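Local structure of glutamine amidotransferase domain-containing protein (Streptococcus mutans, 3L7N) at residues A[101-106]-A[148-153]; A[144-149]-A[162-167]. The protein belongs to the class I glutamine amidotransferase family and probably hydrolyses glutamine to release ammonia for transfer to an acceptor. All blocks are in the same frame, centred on the assembly; numbering follows the deposited sequence.

Contact 1 of 2, residues A[101-106]-A[148-153]; sequences YGADYL and GLPDKA
The Pro150 ring packs against Tyr101 just past the end of helix 92-100. Pro150 CG lies 3.7 Å from Tyr101 CB. Pro150 CB also lies beside the Tyr101 carbonyl oxygen. Lys152 comes to that same oxygen from further along the chain. Lys152 NZ donates a hydrogen bond of 3.0 Å to Tyr101 O, tilted 23° from the carbonyl plane. The lysine chain bends at chi2 and chi3, and these bends bring the ammonium back to the helix end. There Lys152 NZ also meets the edge of the tyrosine ring, 3.5 Å from Tyr101 CD1 and in the ring plane. The ring also meets that of Phe169 in strand 166-170.

Gly102, with positive phi, is the C-prime residue of a Schellman motif that ends the helix. The contact joins the loop between helix 92-100 and strand 106-113 to the loop between strands 145-146 and 154-158. Ala103 CB touches Gly148 C at 3.6 Å and Pro150 CD at 3.9 Å. Gly148 packs directly against the backbone of Ala103 to Tyr105, with Gly148 CA 3.3 Å from Asp104 O. A water bridges the two backbones, accepting from Gly148 N and donating to Ala103 O at 3.0 Å.

The direct polar link is thus a lysine on a carbonyl at a helix C-terminus, where the positive charge would be expected to suit the helix dipole.

Contact 2 of 2, residues A[144-149]-A[162-167]; sequences GDMPGL and CPRQII
The backbones stay well apart here, with CA atoms 6.7 Å from each other at Met146 and Arg164, and side chains fill the space between them. Arg164 has a large share in the contact. Its chain is extended from CG to NE, which takes the guanidinium across to 147-149. Arg164 NH1 donates to Pro147 O at 2.9 Å, with an N-H...O angle of 157°. The donor lies in the carbonyl plane, on a lone pair, while the oxygen sits 15° out of the guanidinium plane. Leu149 CB lies over the centre of one guanidinium face, 3.6 Å from Arg164 CZ. Met146 CE comes over the opposite face and also touches Arg164 CD. The charged group is therefore flanked by aliphatic carbon on both faces and gripped at NH1.

This packing joins strand 145-146 and the loop after it to the loop leading into strand 166-170 and to that strand's start. Both strands belong to the large mixed sheet of the class I glutamine amidotransferase domain. Strand 145-146 lies at one margin, paired with strand 106-113. Strand 166-170 lies well inside the sheet. Pro147 comes near, without touching, the Gly89-Cys91-Gly93 segment, whose pattern is consistent with the nucleophile elbow of this family.

Met146 has CG between its backbone N and carbonyl carbon (chi1 75°), and the rest of the chain runs straight out from there. Met146 SD reaches Pro163 CD at 3.8 Å, the two side chains crossing at about a right angle. Cys162 SG packs against Met146 CB at 3.9 Å and accepts a weak hydrogen bond from Arg164 N. At the other end Ile167 meets two side chains. Ile167 CD1 touches Pro147 CG at 3.6 Å, and Ile167 CG2 lies 3.8 Å from Leu149 CD1.

Overall arrangement
From the N terminus, the chain leaves helix 92-100 into 101-106 and then runs through strands 106-113, 115-120 and 136-143. It returns at 148-153, where contact 1 closes this long, strand-rich excursion. Contact 2 closes a shorter loop, from 144-149 through strand 154-158 to 162-167. The two loops overlap along the chain and neither nests in the other. They share Gly148 and Leu149, and their centres lie about 10 Å apart. Leu106 O and Met146 N, 2.8 Å apart, probably form a hydrogen bond between them. Segment 144-153 thus lies between the end of helix 92-100 and the start of strand 166-170.

Contact 1 of 2, residues A[101-106]-A[148-153]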
# COMPACT_ATOMS: atom_id res chain seq x y z
N TYR A 101 1.78 10.61 -10.73
CA TYR A 101 0.92 10.53 -11.94
C TYR A 101 0.02 11.79 -12.12
O TYR A 101 -0.88 11.78 -12.98
CB TYR A 101 0.02 9.32 -11.87
CG TYR A 101 0.70 8.07 -12.36
CD1 TYR A 101 0.81 7.81 -13.71
CD2 TYR A 101 1.29 7.14 -11.45
CE1 TYR A 101 1.44 6.63 -14.20
CE2 TYR A 101 1.90 5.96 -11.92
CZ TYR A 101 1.96 5.73 -13.32
OH TYR A 101 2.56 4.63 -13.82
N GLY A 102 0.27 12.84 -11.30
CA GLY A 102 -0.23 14.13 -11.56
C GLY A 102 -1.30 14.59 -10.60
O GLY A 102 -1.76 15.68 -10.71
N ALA A 103 -1.68 13.79 -9.63
CA ALA A 103 -2.71 14.20 -8.70
C ALA A 103 -2.27 14.25 -7.27
O ALA A 103 -1.75 13.32 -6.77
CB ALA A 103 -3.83 13.30 -8.80
N ASP A 104 -2.52 15.33 -6.58
CA ASP A 104 -2.15 15.41 -5.19
C ASP A 104 -3.12 14.78 -4.25
O ASP A 104 -4.28 14.67 -4.53
CB ASP A 104 -1.84 16.82 -4.75
CG ASP A 104 -0.96 16.84 -3.53
OD1 ASP A 104 -0.81 15.78 -2.93
OD2 ASP A 104 -0.40 17.87 -3.16
N TYR A 105 -2.61 14.37 -3.11
CA TYR A 105 -3.25 13.43 -2.23
C TYR A 105 -4.31 14.09 -1.42
O TYR A 105 -4.29 15.26 -1.27
CB TYR A 105 -2.20 12.76 -1.34
CG TYR A 105 -1.70 13.59 -0.20
CD1 TYR A 105 -2.26 13.49 1.04
CD2 TYR A 105 -0.68 14.47 -0.36
CE1 TYR A 105 -1.83 14.22 2.04
CE2 TYR A 105 -0.26 15.20 0.65
CZ TYR A 105 -0.83 15.06 1.84
OH TYR A 105 -0.42 15.80 2.87
N LEU A 106 -5.24 13.32 -0.90
CA LEU A 106 -6.37 13.91 -0.13
C LEU A 106 -6.57 13.22 1.25
O LEU A 106 -6.05 12.15 1.48
CB LEU A 106 -7.68 13.82 -0.94
CG LEU A 106 -7.71 14.36 -2.38
CD1 LEU A 106 -8.87 13.76 -3.13
CD2 LEU A 106 -7.78 15.93 -2.39
N GLY A 148 -4.63 11.02 -4.56
CA GLY A 148 -5.06 11.72 -5.81
C GLY A 148 -5.48 10.76 -6.93
O GLY A 148 -4.92 9.70 -7.10
N LEU A 149 -6.52 11.14 -7.68
CA LEU A 149 -6.90 10.33 -8.89
C LEU A 149 -6.74 11.15 -10.20
O LEU A 149 -7.56 11.99 -10.52
CB LEU A 149 -8.33 9.79 -8.75
CG LEU A 149 -8.72 8.81 -9.84
CD1 LEU A 149 -8.15 7.40 -9.52
CD2 LEU A 149 -10.27 8.73 -10.07
N PRO A 150 -5.63 10.97 -10.88
CA PRO A 150 -5.48 11.59 -12.20
C PRO A 150 -6.44 11.00 -13.19
O PRO A 150 -6.92 9.86 -12.98
CB PRO A 150 -4.07 11.22 -12.61
CG PRO A 150 -3.56 10.29 -11.55
CD PRO A 150 -4.61 9.97 -10.60
N ASP A 151 -6.72 11.73 -14.26
CA ASP A 151 -7.85 11.40 -15.15
C ASP A 151 -7.72 10.04 -15.78
O ASP A 151 -8.71 9.45 -16.14
CB ASP A 151 -8.00 12.42 -16.27
CG ASP A 151 -8.48 13.77 -15.78
OD1 ASP A 151 -8.93 13.88 -14.60
OD2 ASP A 151 -8.36 14.75 -16.59
N LYS A 152 -6.48 9.57 -15.95
CA LYS A 152 -6.23 8.32 -16.64
C LYS A 152 -6.21 7.15 -15.67
O LYS A 152 -6.03 6.00 -16.08
CB LYS A 152 -4.90 8.38 -17.40
CG LYS A 152 -4.25 9.75 -17.39
CD LYS A 152 -2.75 9.65 -17.15
CE LYS A 152 -2.40 10.06 -15.73
NZ LYS A 152 -0.94 10.27 -15.56
N ALA A 153 -6.41 7.44 -14.39
CA ALA A 153 -6.42 6.38 -13.38
C ALA A 153 -7.82 5.89 -13.15
O ALA A 153 -8.77 6.68 -13.24
CB ALA A 153 -5.80 6.87 -12.09
O HOH W 1 -1.71 11.25 -4.64
O HOH W 2 -7.22 14.15 -6.23

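Contact 2 of 2, residues A[144-149]-A[162-167]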
# COMPACT_ATOMS: atom_id res chain seq x y z
N GLY A 144 -5.51 7.72 7.28
CA GLY A 144 -6.30 8.90 7.48
C GLY A 144 -6.44 9.63 6.17
O GLY A 144 -7.38 10.42 6.00
N ASP A 145 -5.53 9.34 5.23
CA ASP A 145 -5.52 9.97 3.90
C ASP A 145 -5.78 8.94 2.79
O ASP A 145 -6.01 7.76 3.08
CB ASP A 145 -4.22 10.67 3.67
CG ASP A 145 -4.08 11.90 4.48
OD1 ASP A 145 -5.06 12.34 5.09
OD2 ASP A 145 -2.97 12.44 4.54
N MET A 146 -5.81 9.40 1.55
CA MET A 146 -5.99 8.53 0.39
C MET A 146 -5.37 9.18 -0.88
O MET A 146 -4.97 10.34 -0.86
CB MET A 146 -7.47 8.26 0.16
CG MET A 146 -8.27 9.51 -0.49
SD MET A 146 -10.06 9.22 -0.75
CE MET A 146 -10.48 10.76 -1.50
N PRO A 147 -5.27 8.42 -1.97
CA PRO A 147 -4.48 9.02 -3.07
C PRO A 147 -5.30 9.98 -4.04
O PRO A 147 -6.51 9.75 -4.28
CB PRO A 147 -3.94 7.81 -3.81
CG PRO A 147 -4.75 6.63 -3.32
CD PRO A 147 -5.22 6.95 -1.97
N GLY A 148 -4.63 11.02 -4.56
CA GLY A 148 -5.06 11.72 -5.81
C GLY A 148 -5.48 10.76 -6.93
O GLY A 148 -4.92 9.70 -7.10
N LEU A 149 -6.52 11.14 -7.68
CA LEU A 149 -6.90 10.33 -8.89
C LEU A 149 -6.74 11.15 -10.20
O LEU A 149 -7.56 11.99 -10.52
CB LEU A 149 -8.33 9.79 -8.75
CG LEU A 149 -8.72 8.81 -9.84
CD1 LEU A 149 -8.15 7.40 -9.52
CD2 LEU A 149 -10.27 8.73 -10.07
N CYS A 162 -13.92 4.96 2.53
CA CYS A 162 -12.96 5.55 1.59
C CYS A 162 -13.20 5.07 0.20
O CYS A 162 -13.31 3.86 -0.02
CB CYS A 162 -11.51 5.26 2.04
SG CYS A 162 -10.27 5.61 0.89
N PRO A 163 -13.33 6.02 -0.76
CA PRO A 163 -13.76 5.76 -2.16
C PRO A 163 -12.60 5.37 -3.11
O PRO A 163 -12.83 5.17 -4.31
CB PRO A 163 -14.37 7.08 -2.59
CG PRO A 163 -13.72 8.12 -1.69
CD PRO A 163 -13.39 7.46 -0.42
N ARG A 164 -11.40 5.23 -2.58
CA ARG A 164 -10.23 4.94 -3.41
C ARG A 164 -9.30 3.82 -2.76
O ARG A 164 -8.27 4.13 -2.15
CB ARG A 164 -9.45 6.25 -3.63
CG ARG A 164 -10.12 7.20 -4.57
CD ARG A 164 -9.53 8.54 -4.52
NE ARG A 164 -10.29 9.42 -5.35
CZ ARG A 164 -9.98 10.68 -5.67
NH1 ARG A 164 -8.84 11.25 -5.26
NH2 ARG A 164 -10.81 11.38 -6.42
N GLN A 165 -9.70 2.58 -2.84
CA GLN A 165 -9.00 1.59 -2.10
C GLN A 165 -7.92 0.98 -2.97
O GLN A 165 -6.82 0.75 -2.51
CB GLN A 165 -9.94 0.49 -1.57
CG GLN A 165 -10.68 0.84 -0.35
CD GLN A 165 -9.80 1.29 0.80
OE1 GLN A 165 -8.58 1.23 0.72
NE2 GLN A 165 -10.43 1.76 1.90
N ILE A 166 -8.25 0.70 -4.21
CA ILE A 166 -7.34 0.15 -5.15
C ILE A 166 -7.47 0.96 -6.42
O ILE A 166 -8.60 1.39 -6.77
CB ILE A 166 -7.71 -1.21 -5.47
CG1 ILE A 166 -7.59 -2.11 -4.24
CG2 ILE A 166 -6.87 -1.72 -6.57
CD1 ILE A 166 -7.94 -3.58 -4.54
N ILE A 167 -6.33 1.28 -7.08
CA ILE A 167 -6.33 2.20 -8.25
C ILE A 167 -5.39 1.66 -9.29
O ILE A 167 -4.34 1.14 -8.95
CB ILE A 167 -5.91 3.62 -7.87
CG1 ILE A 167 -6.86 4.21 -6.87
CG2 ILE A 167 -5.75 4.54 -9.15
CD1 ILE A 167 -6.41 5.60 -6.40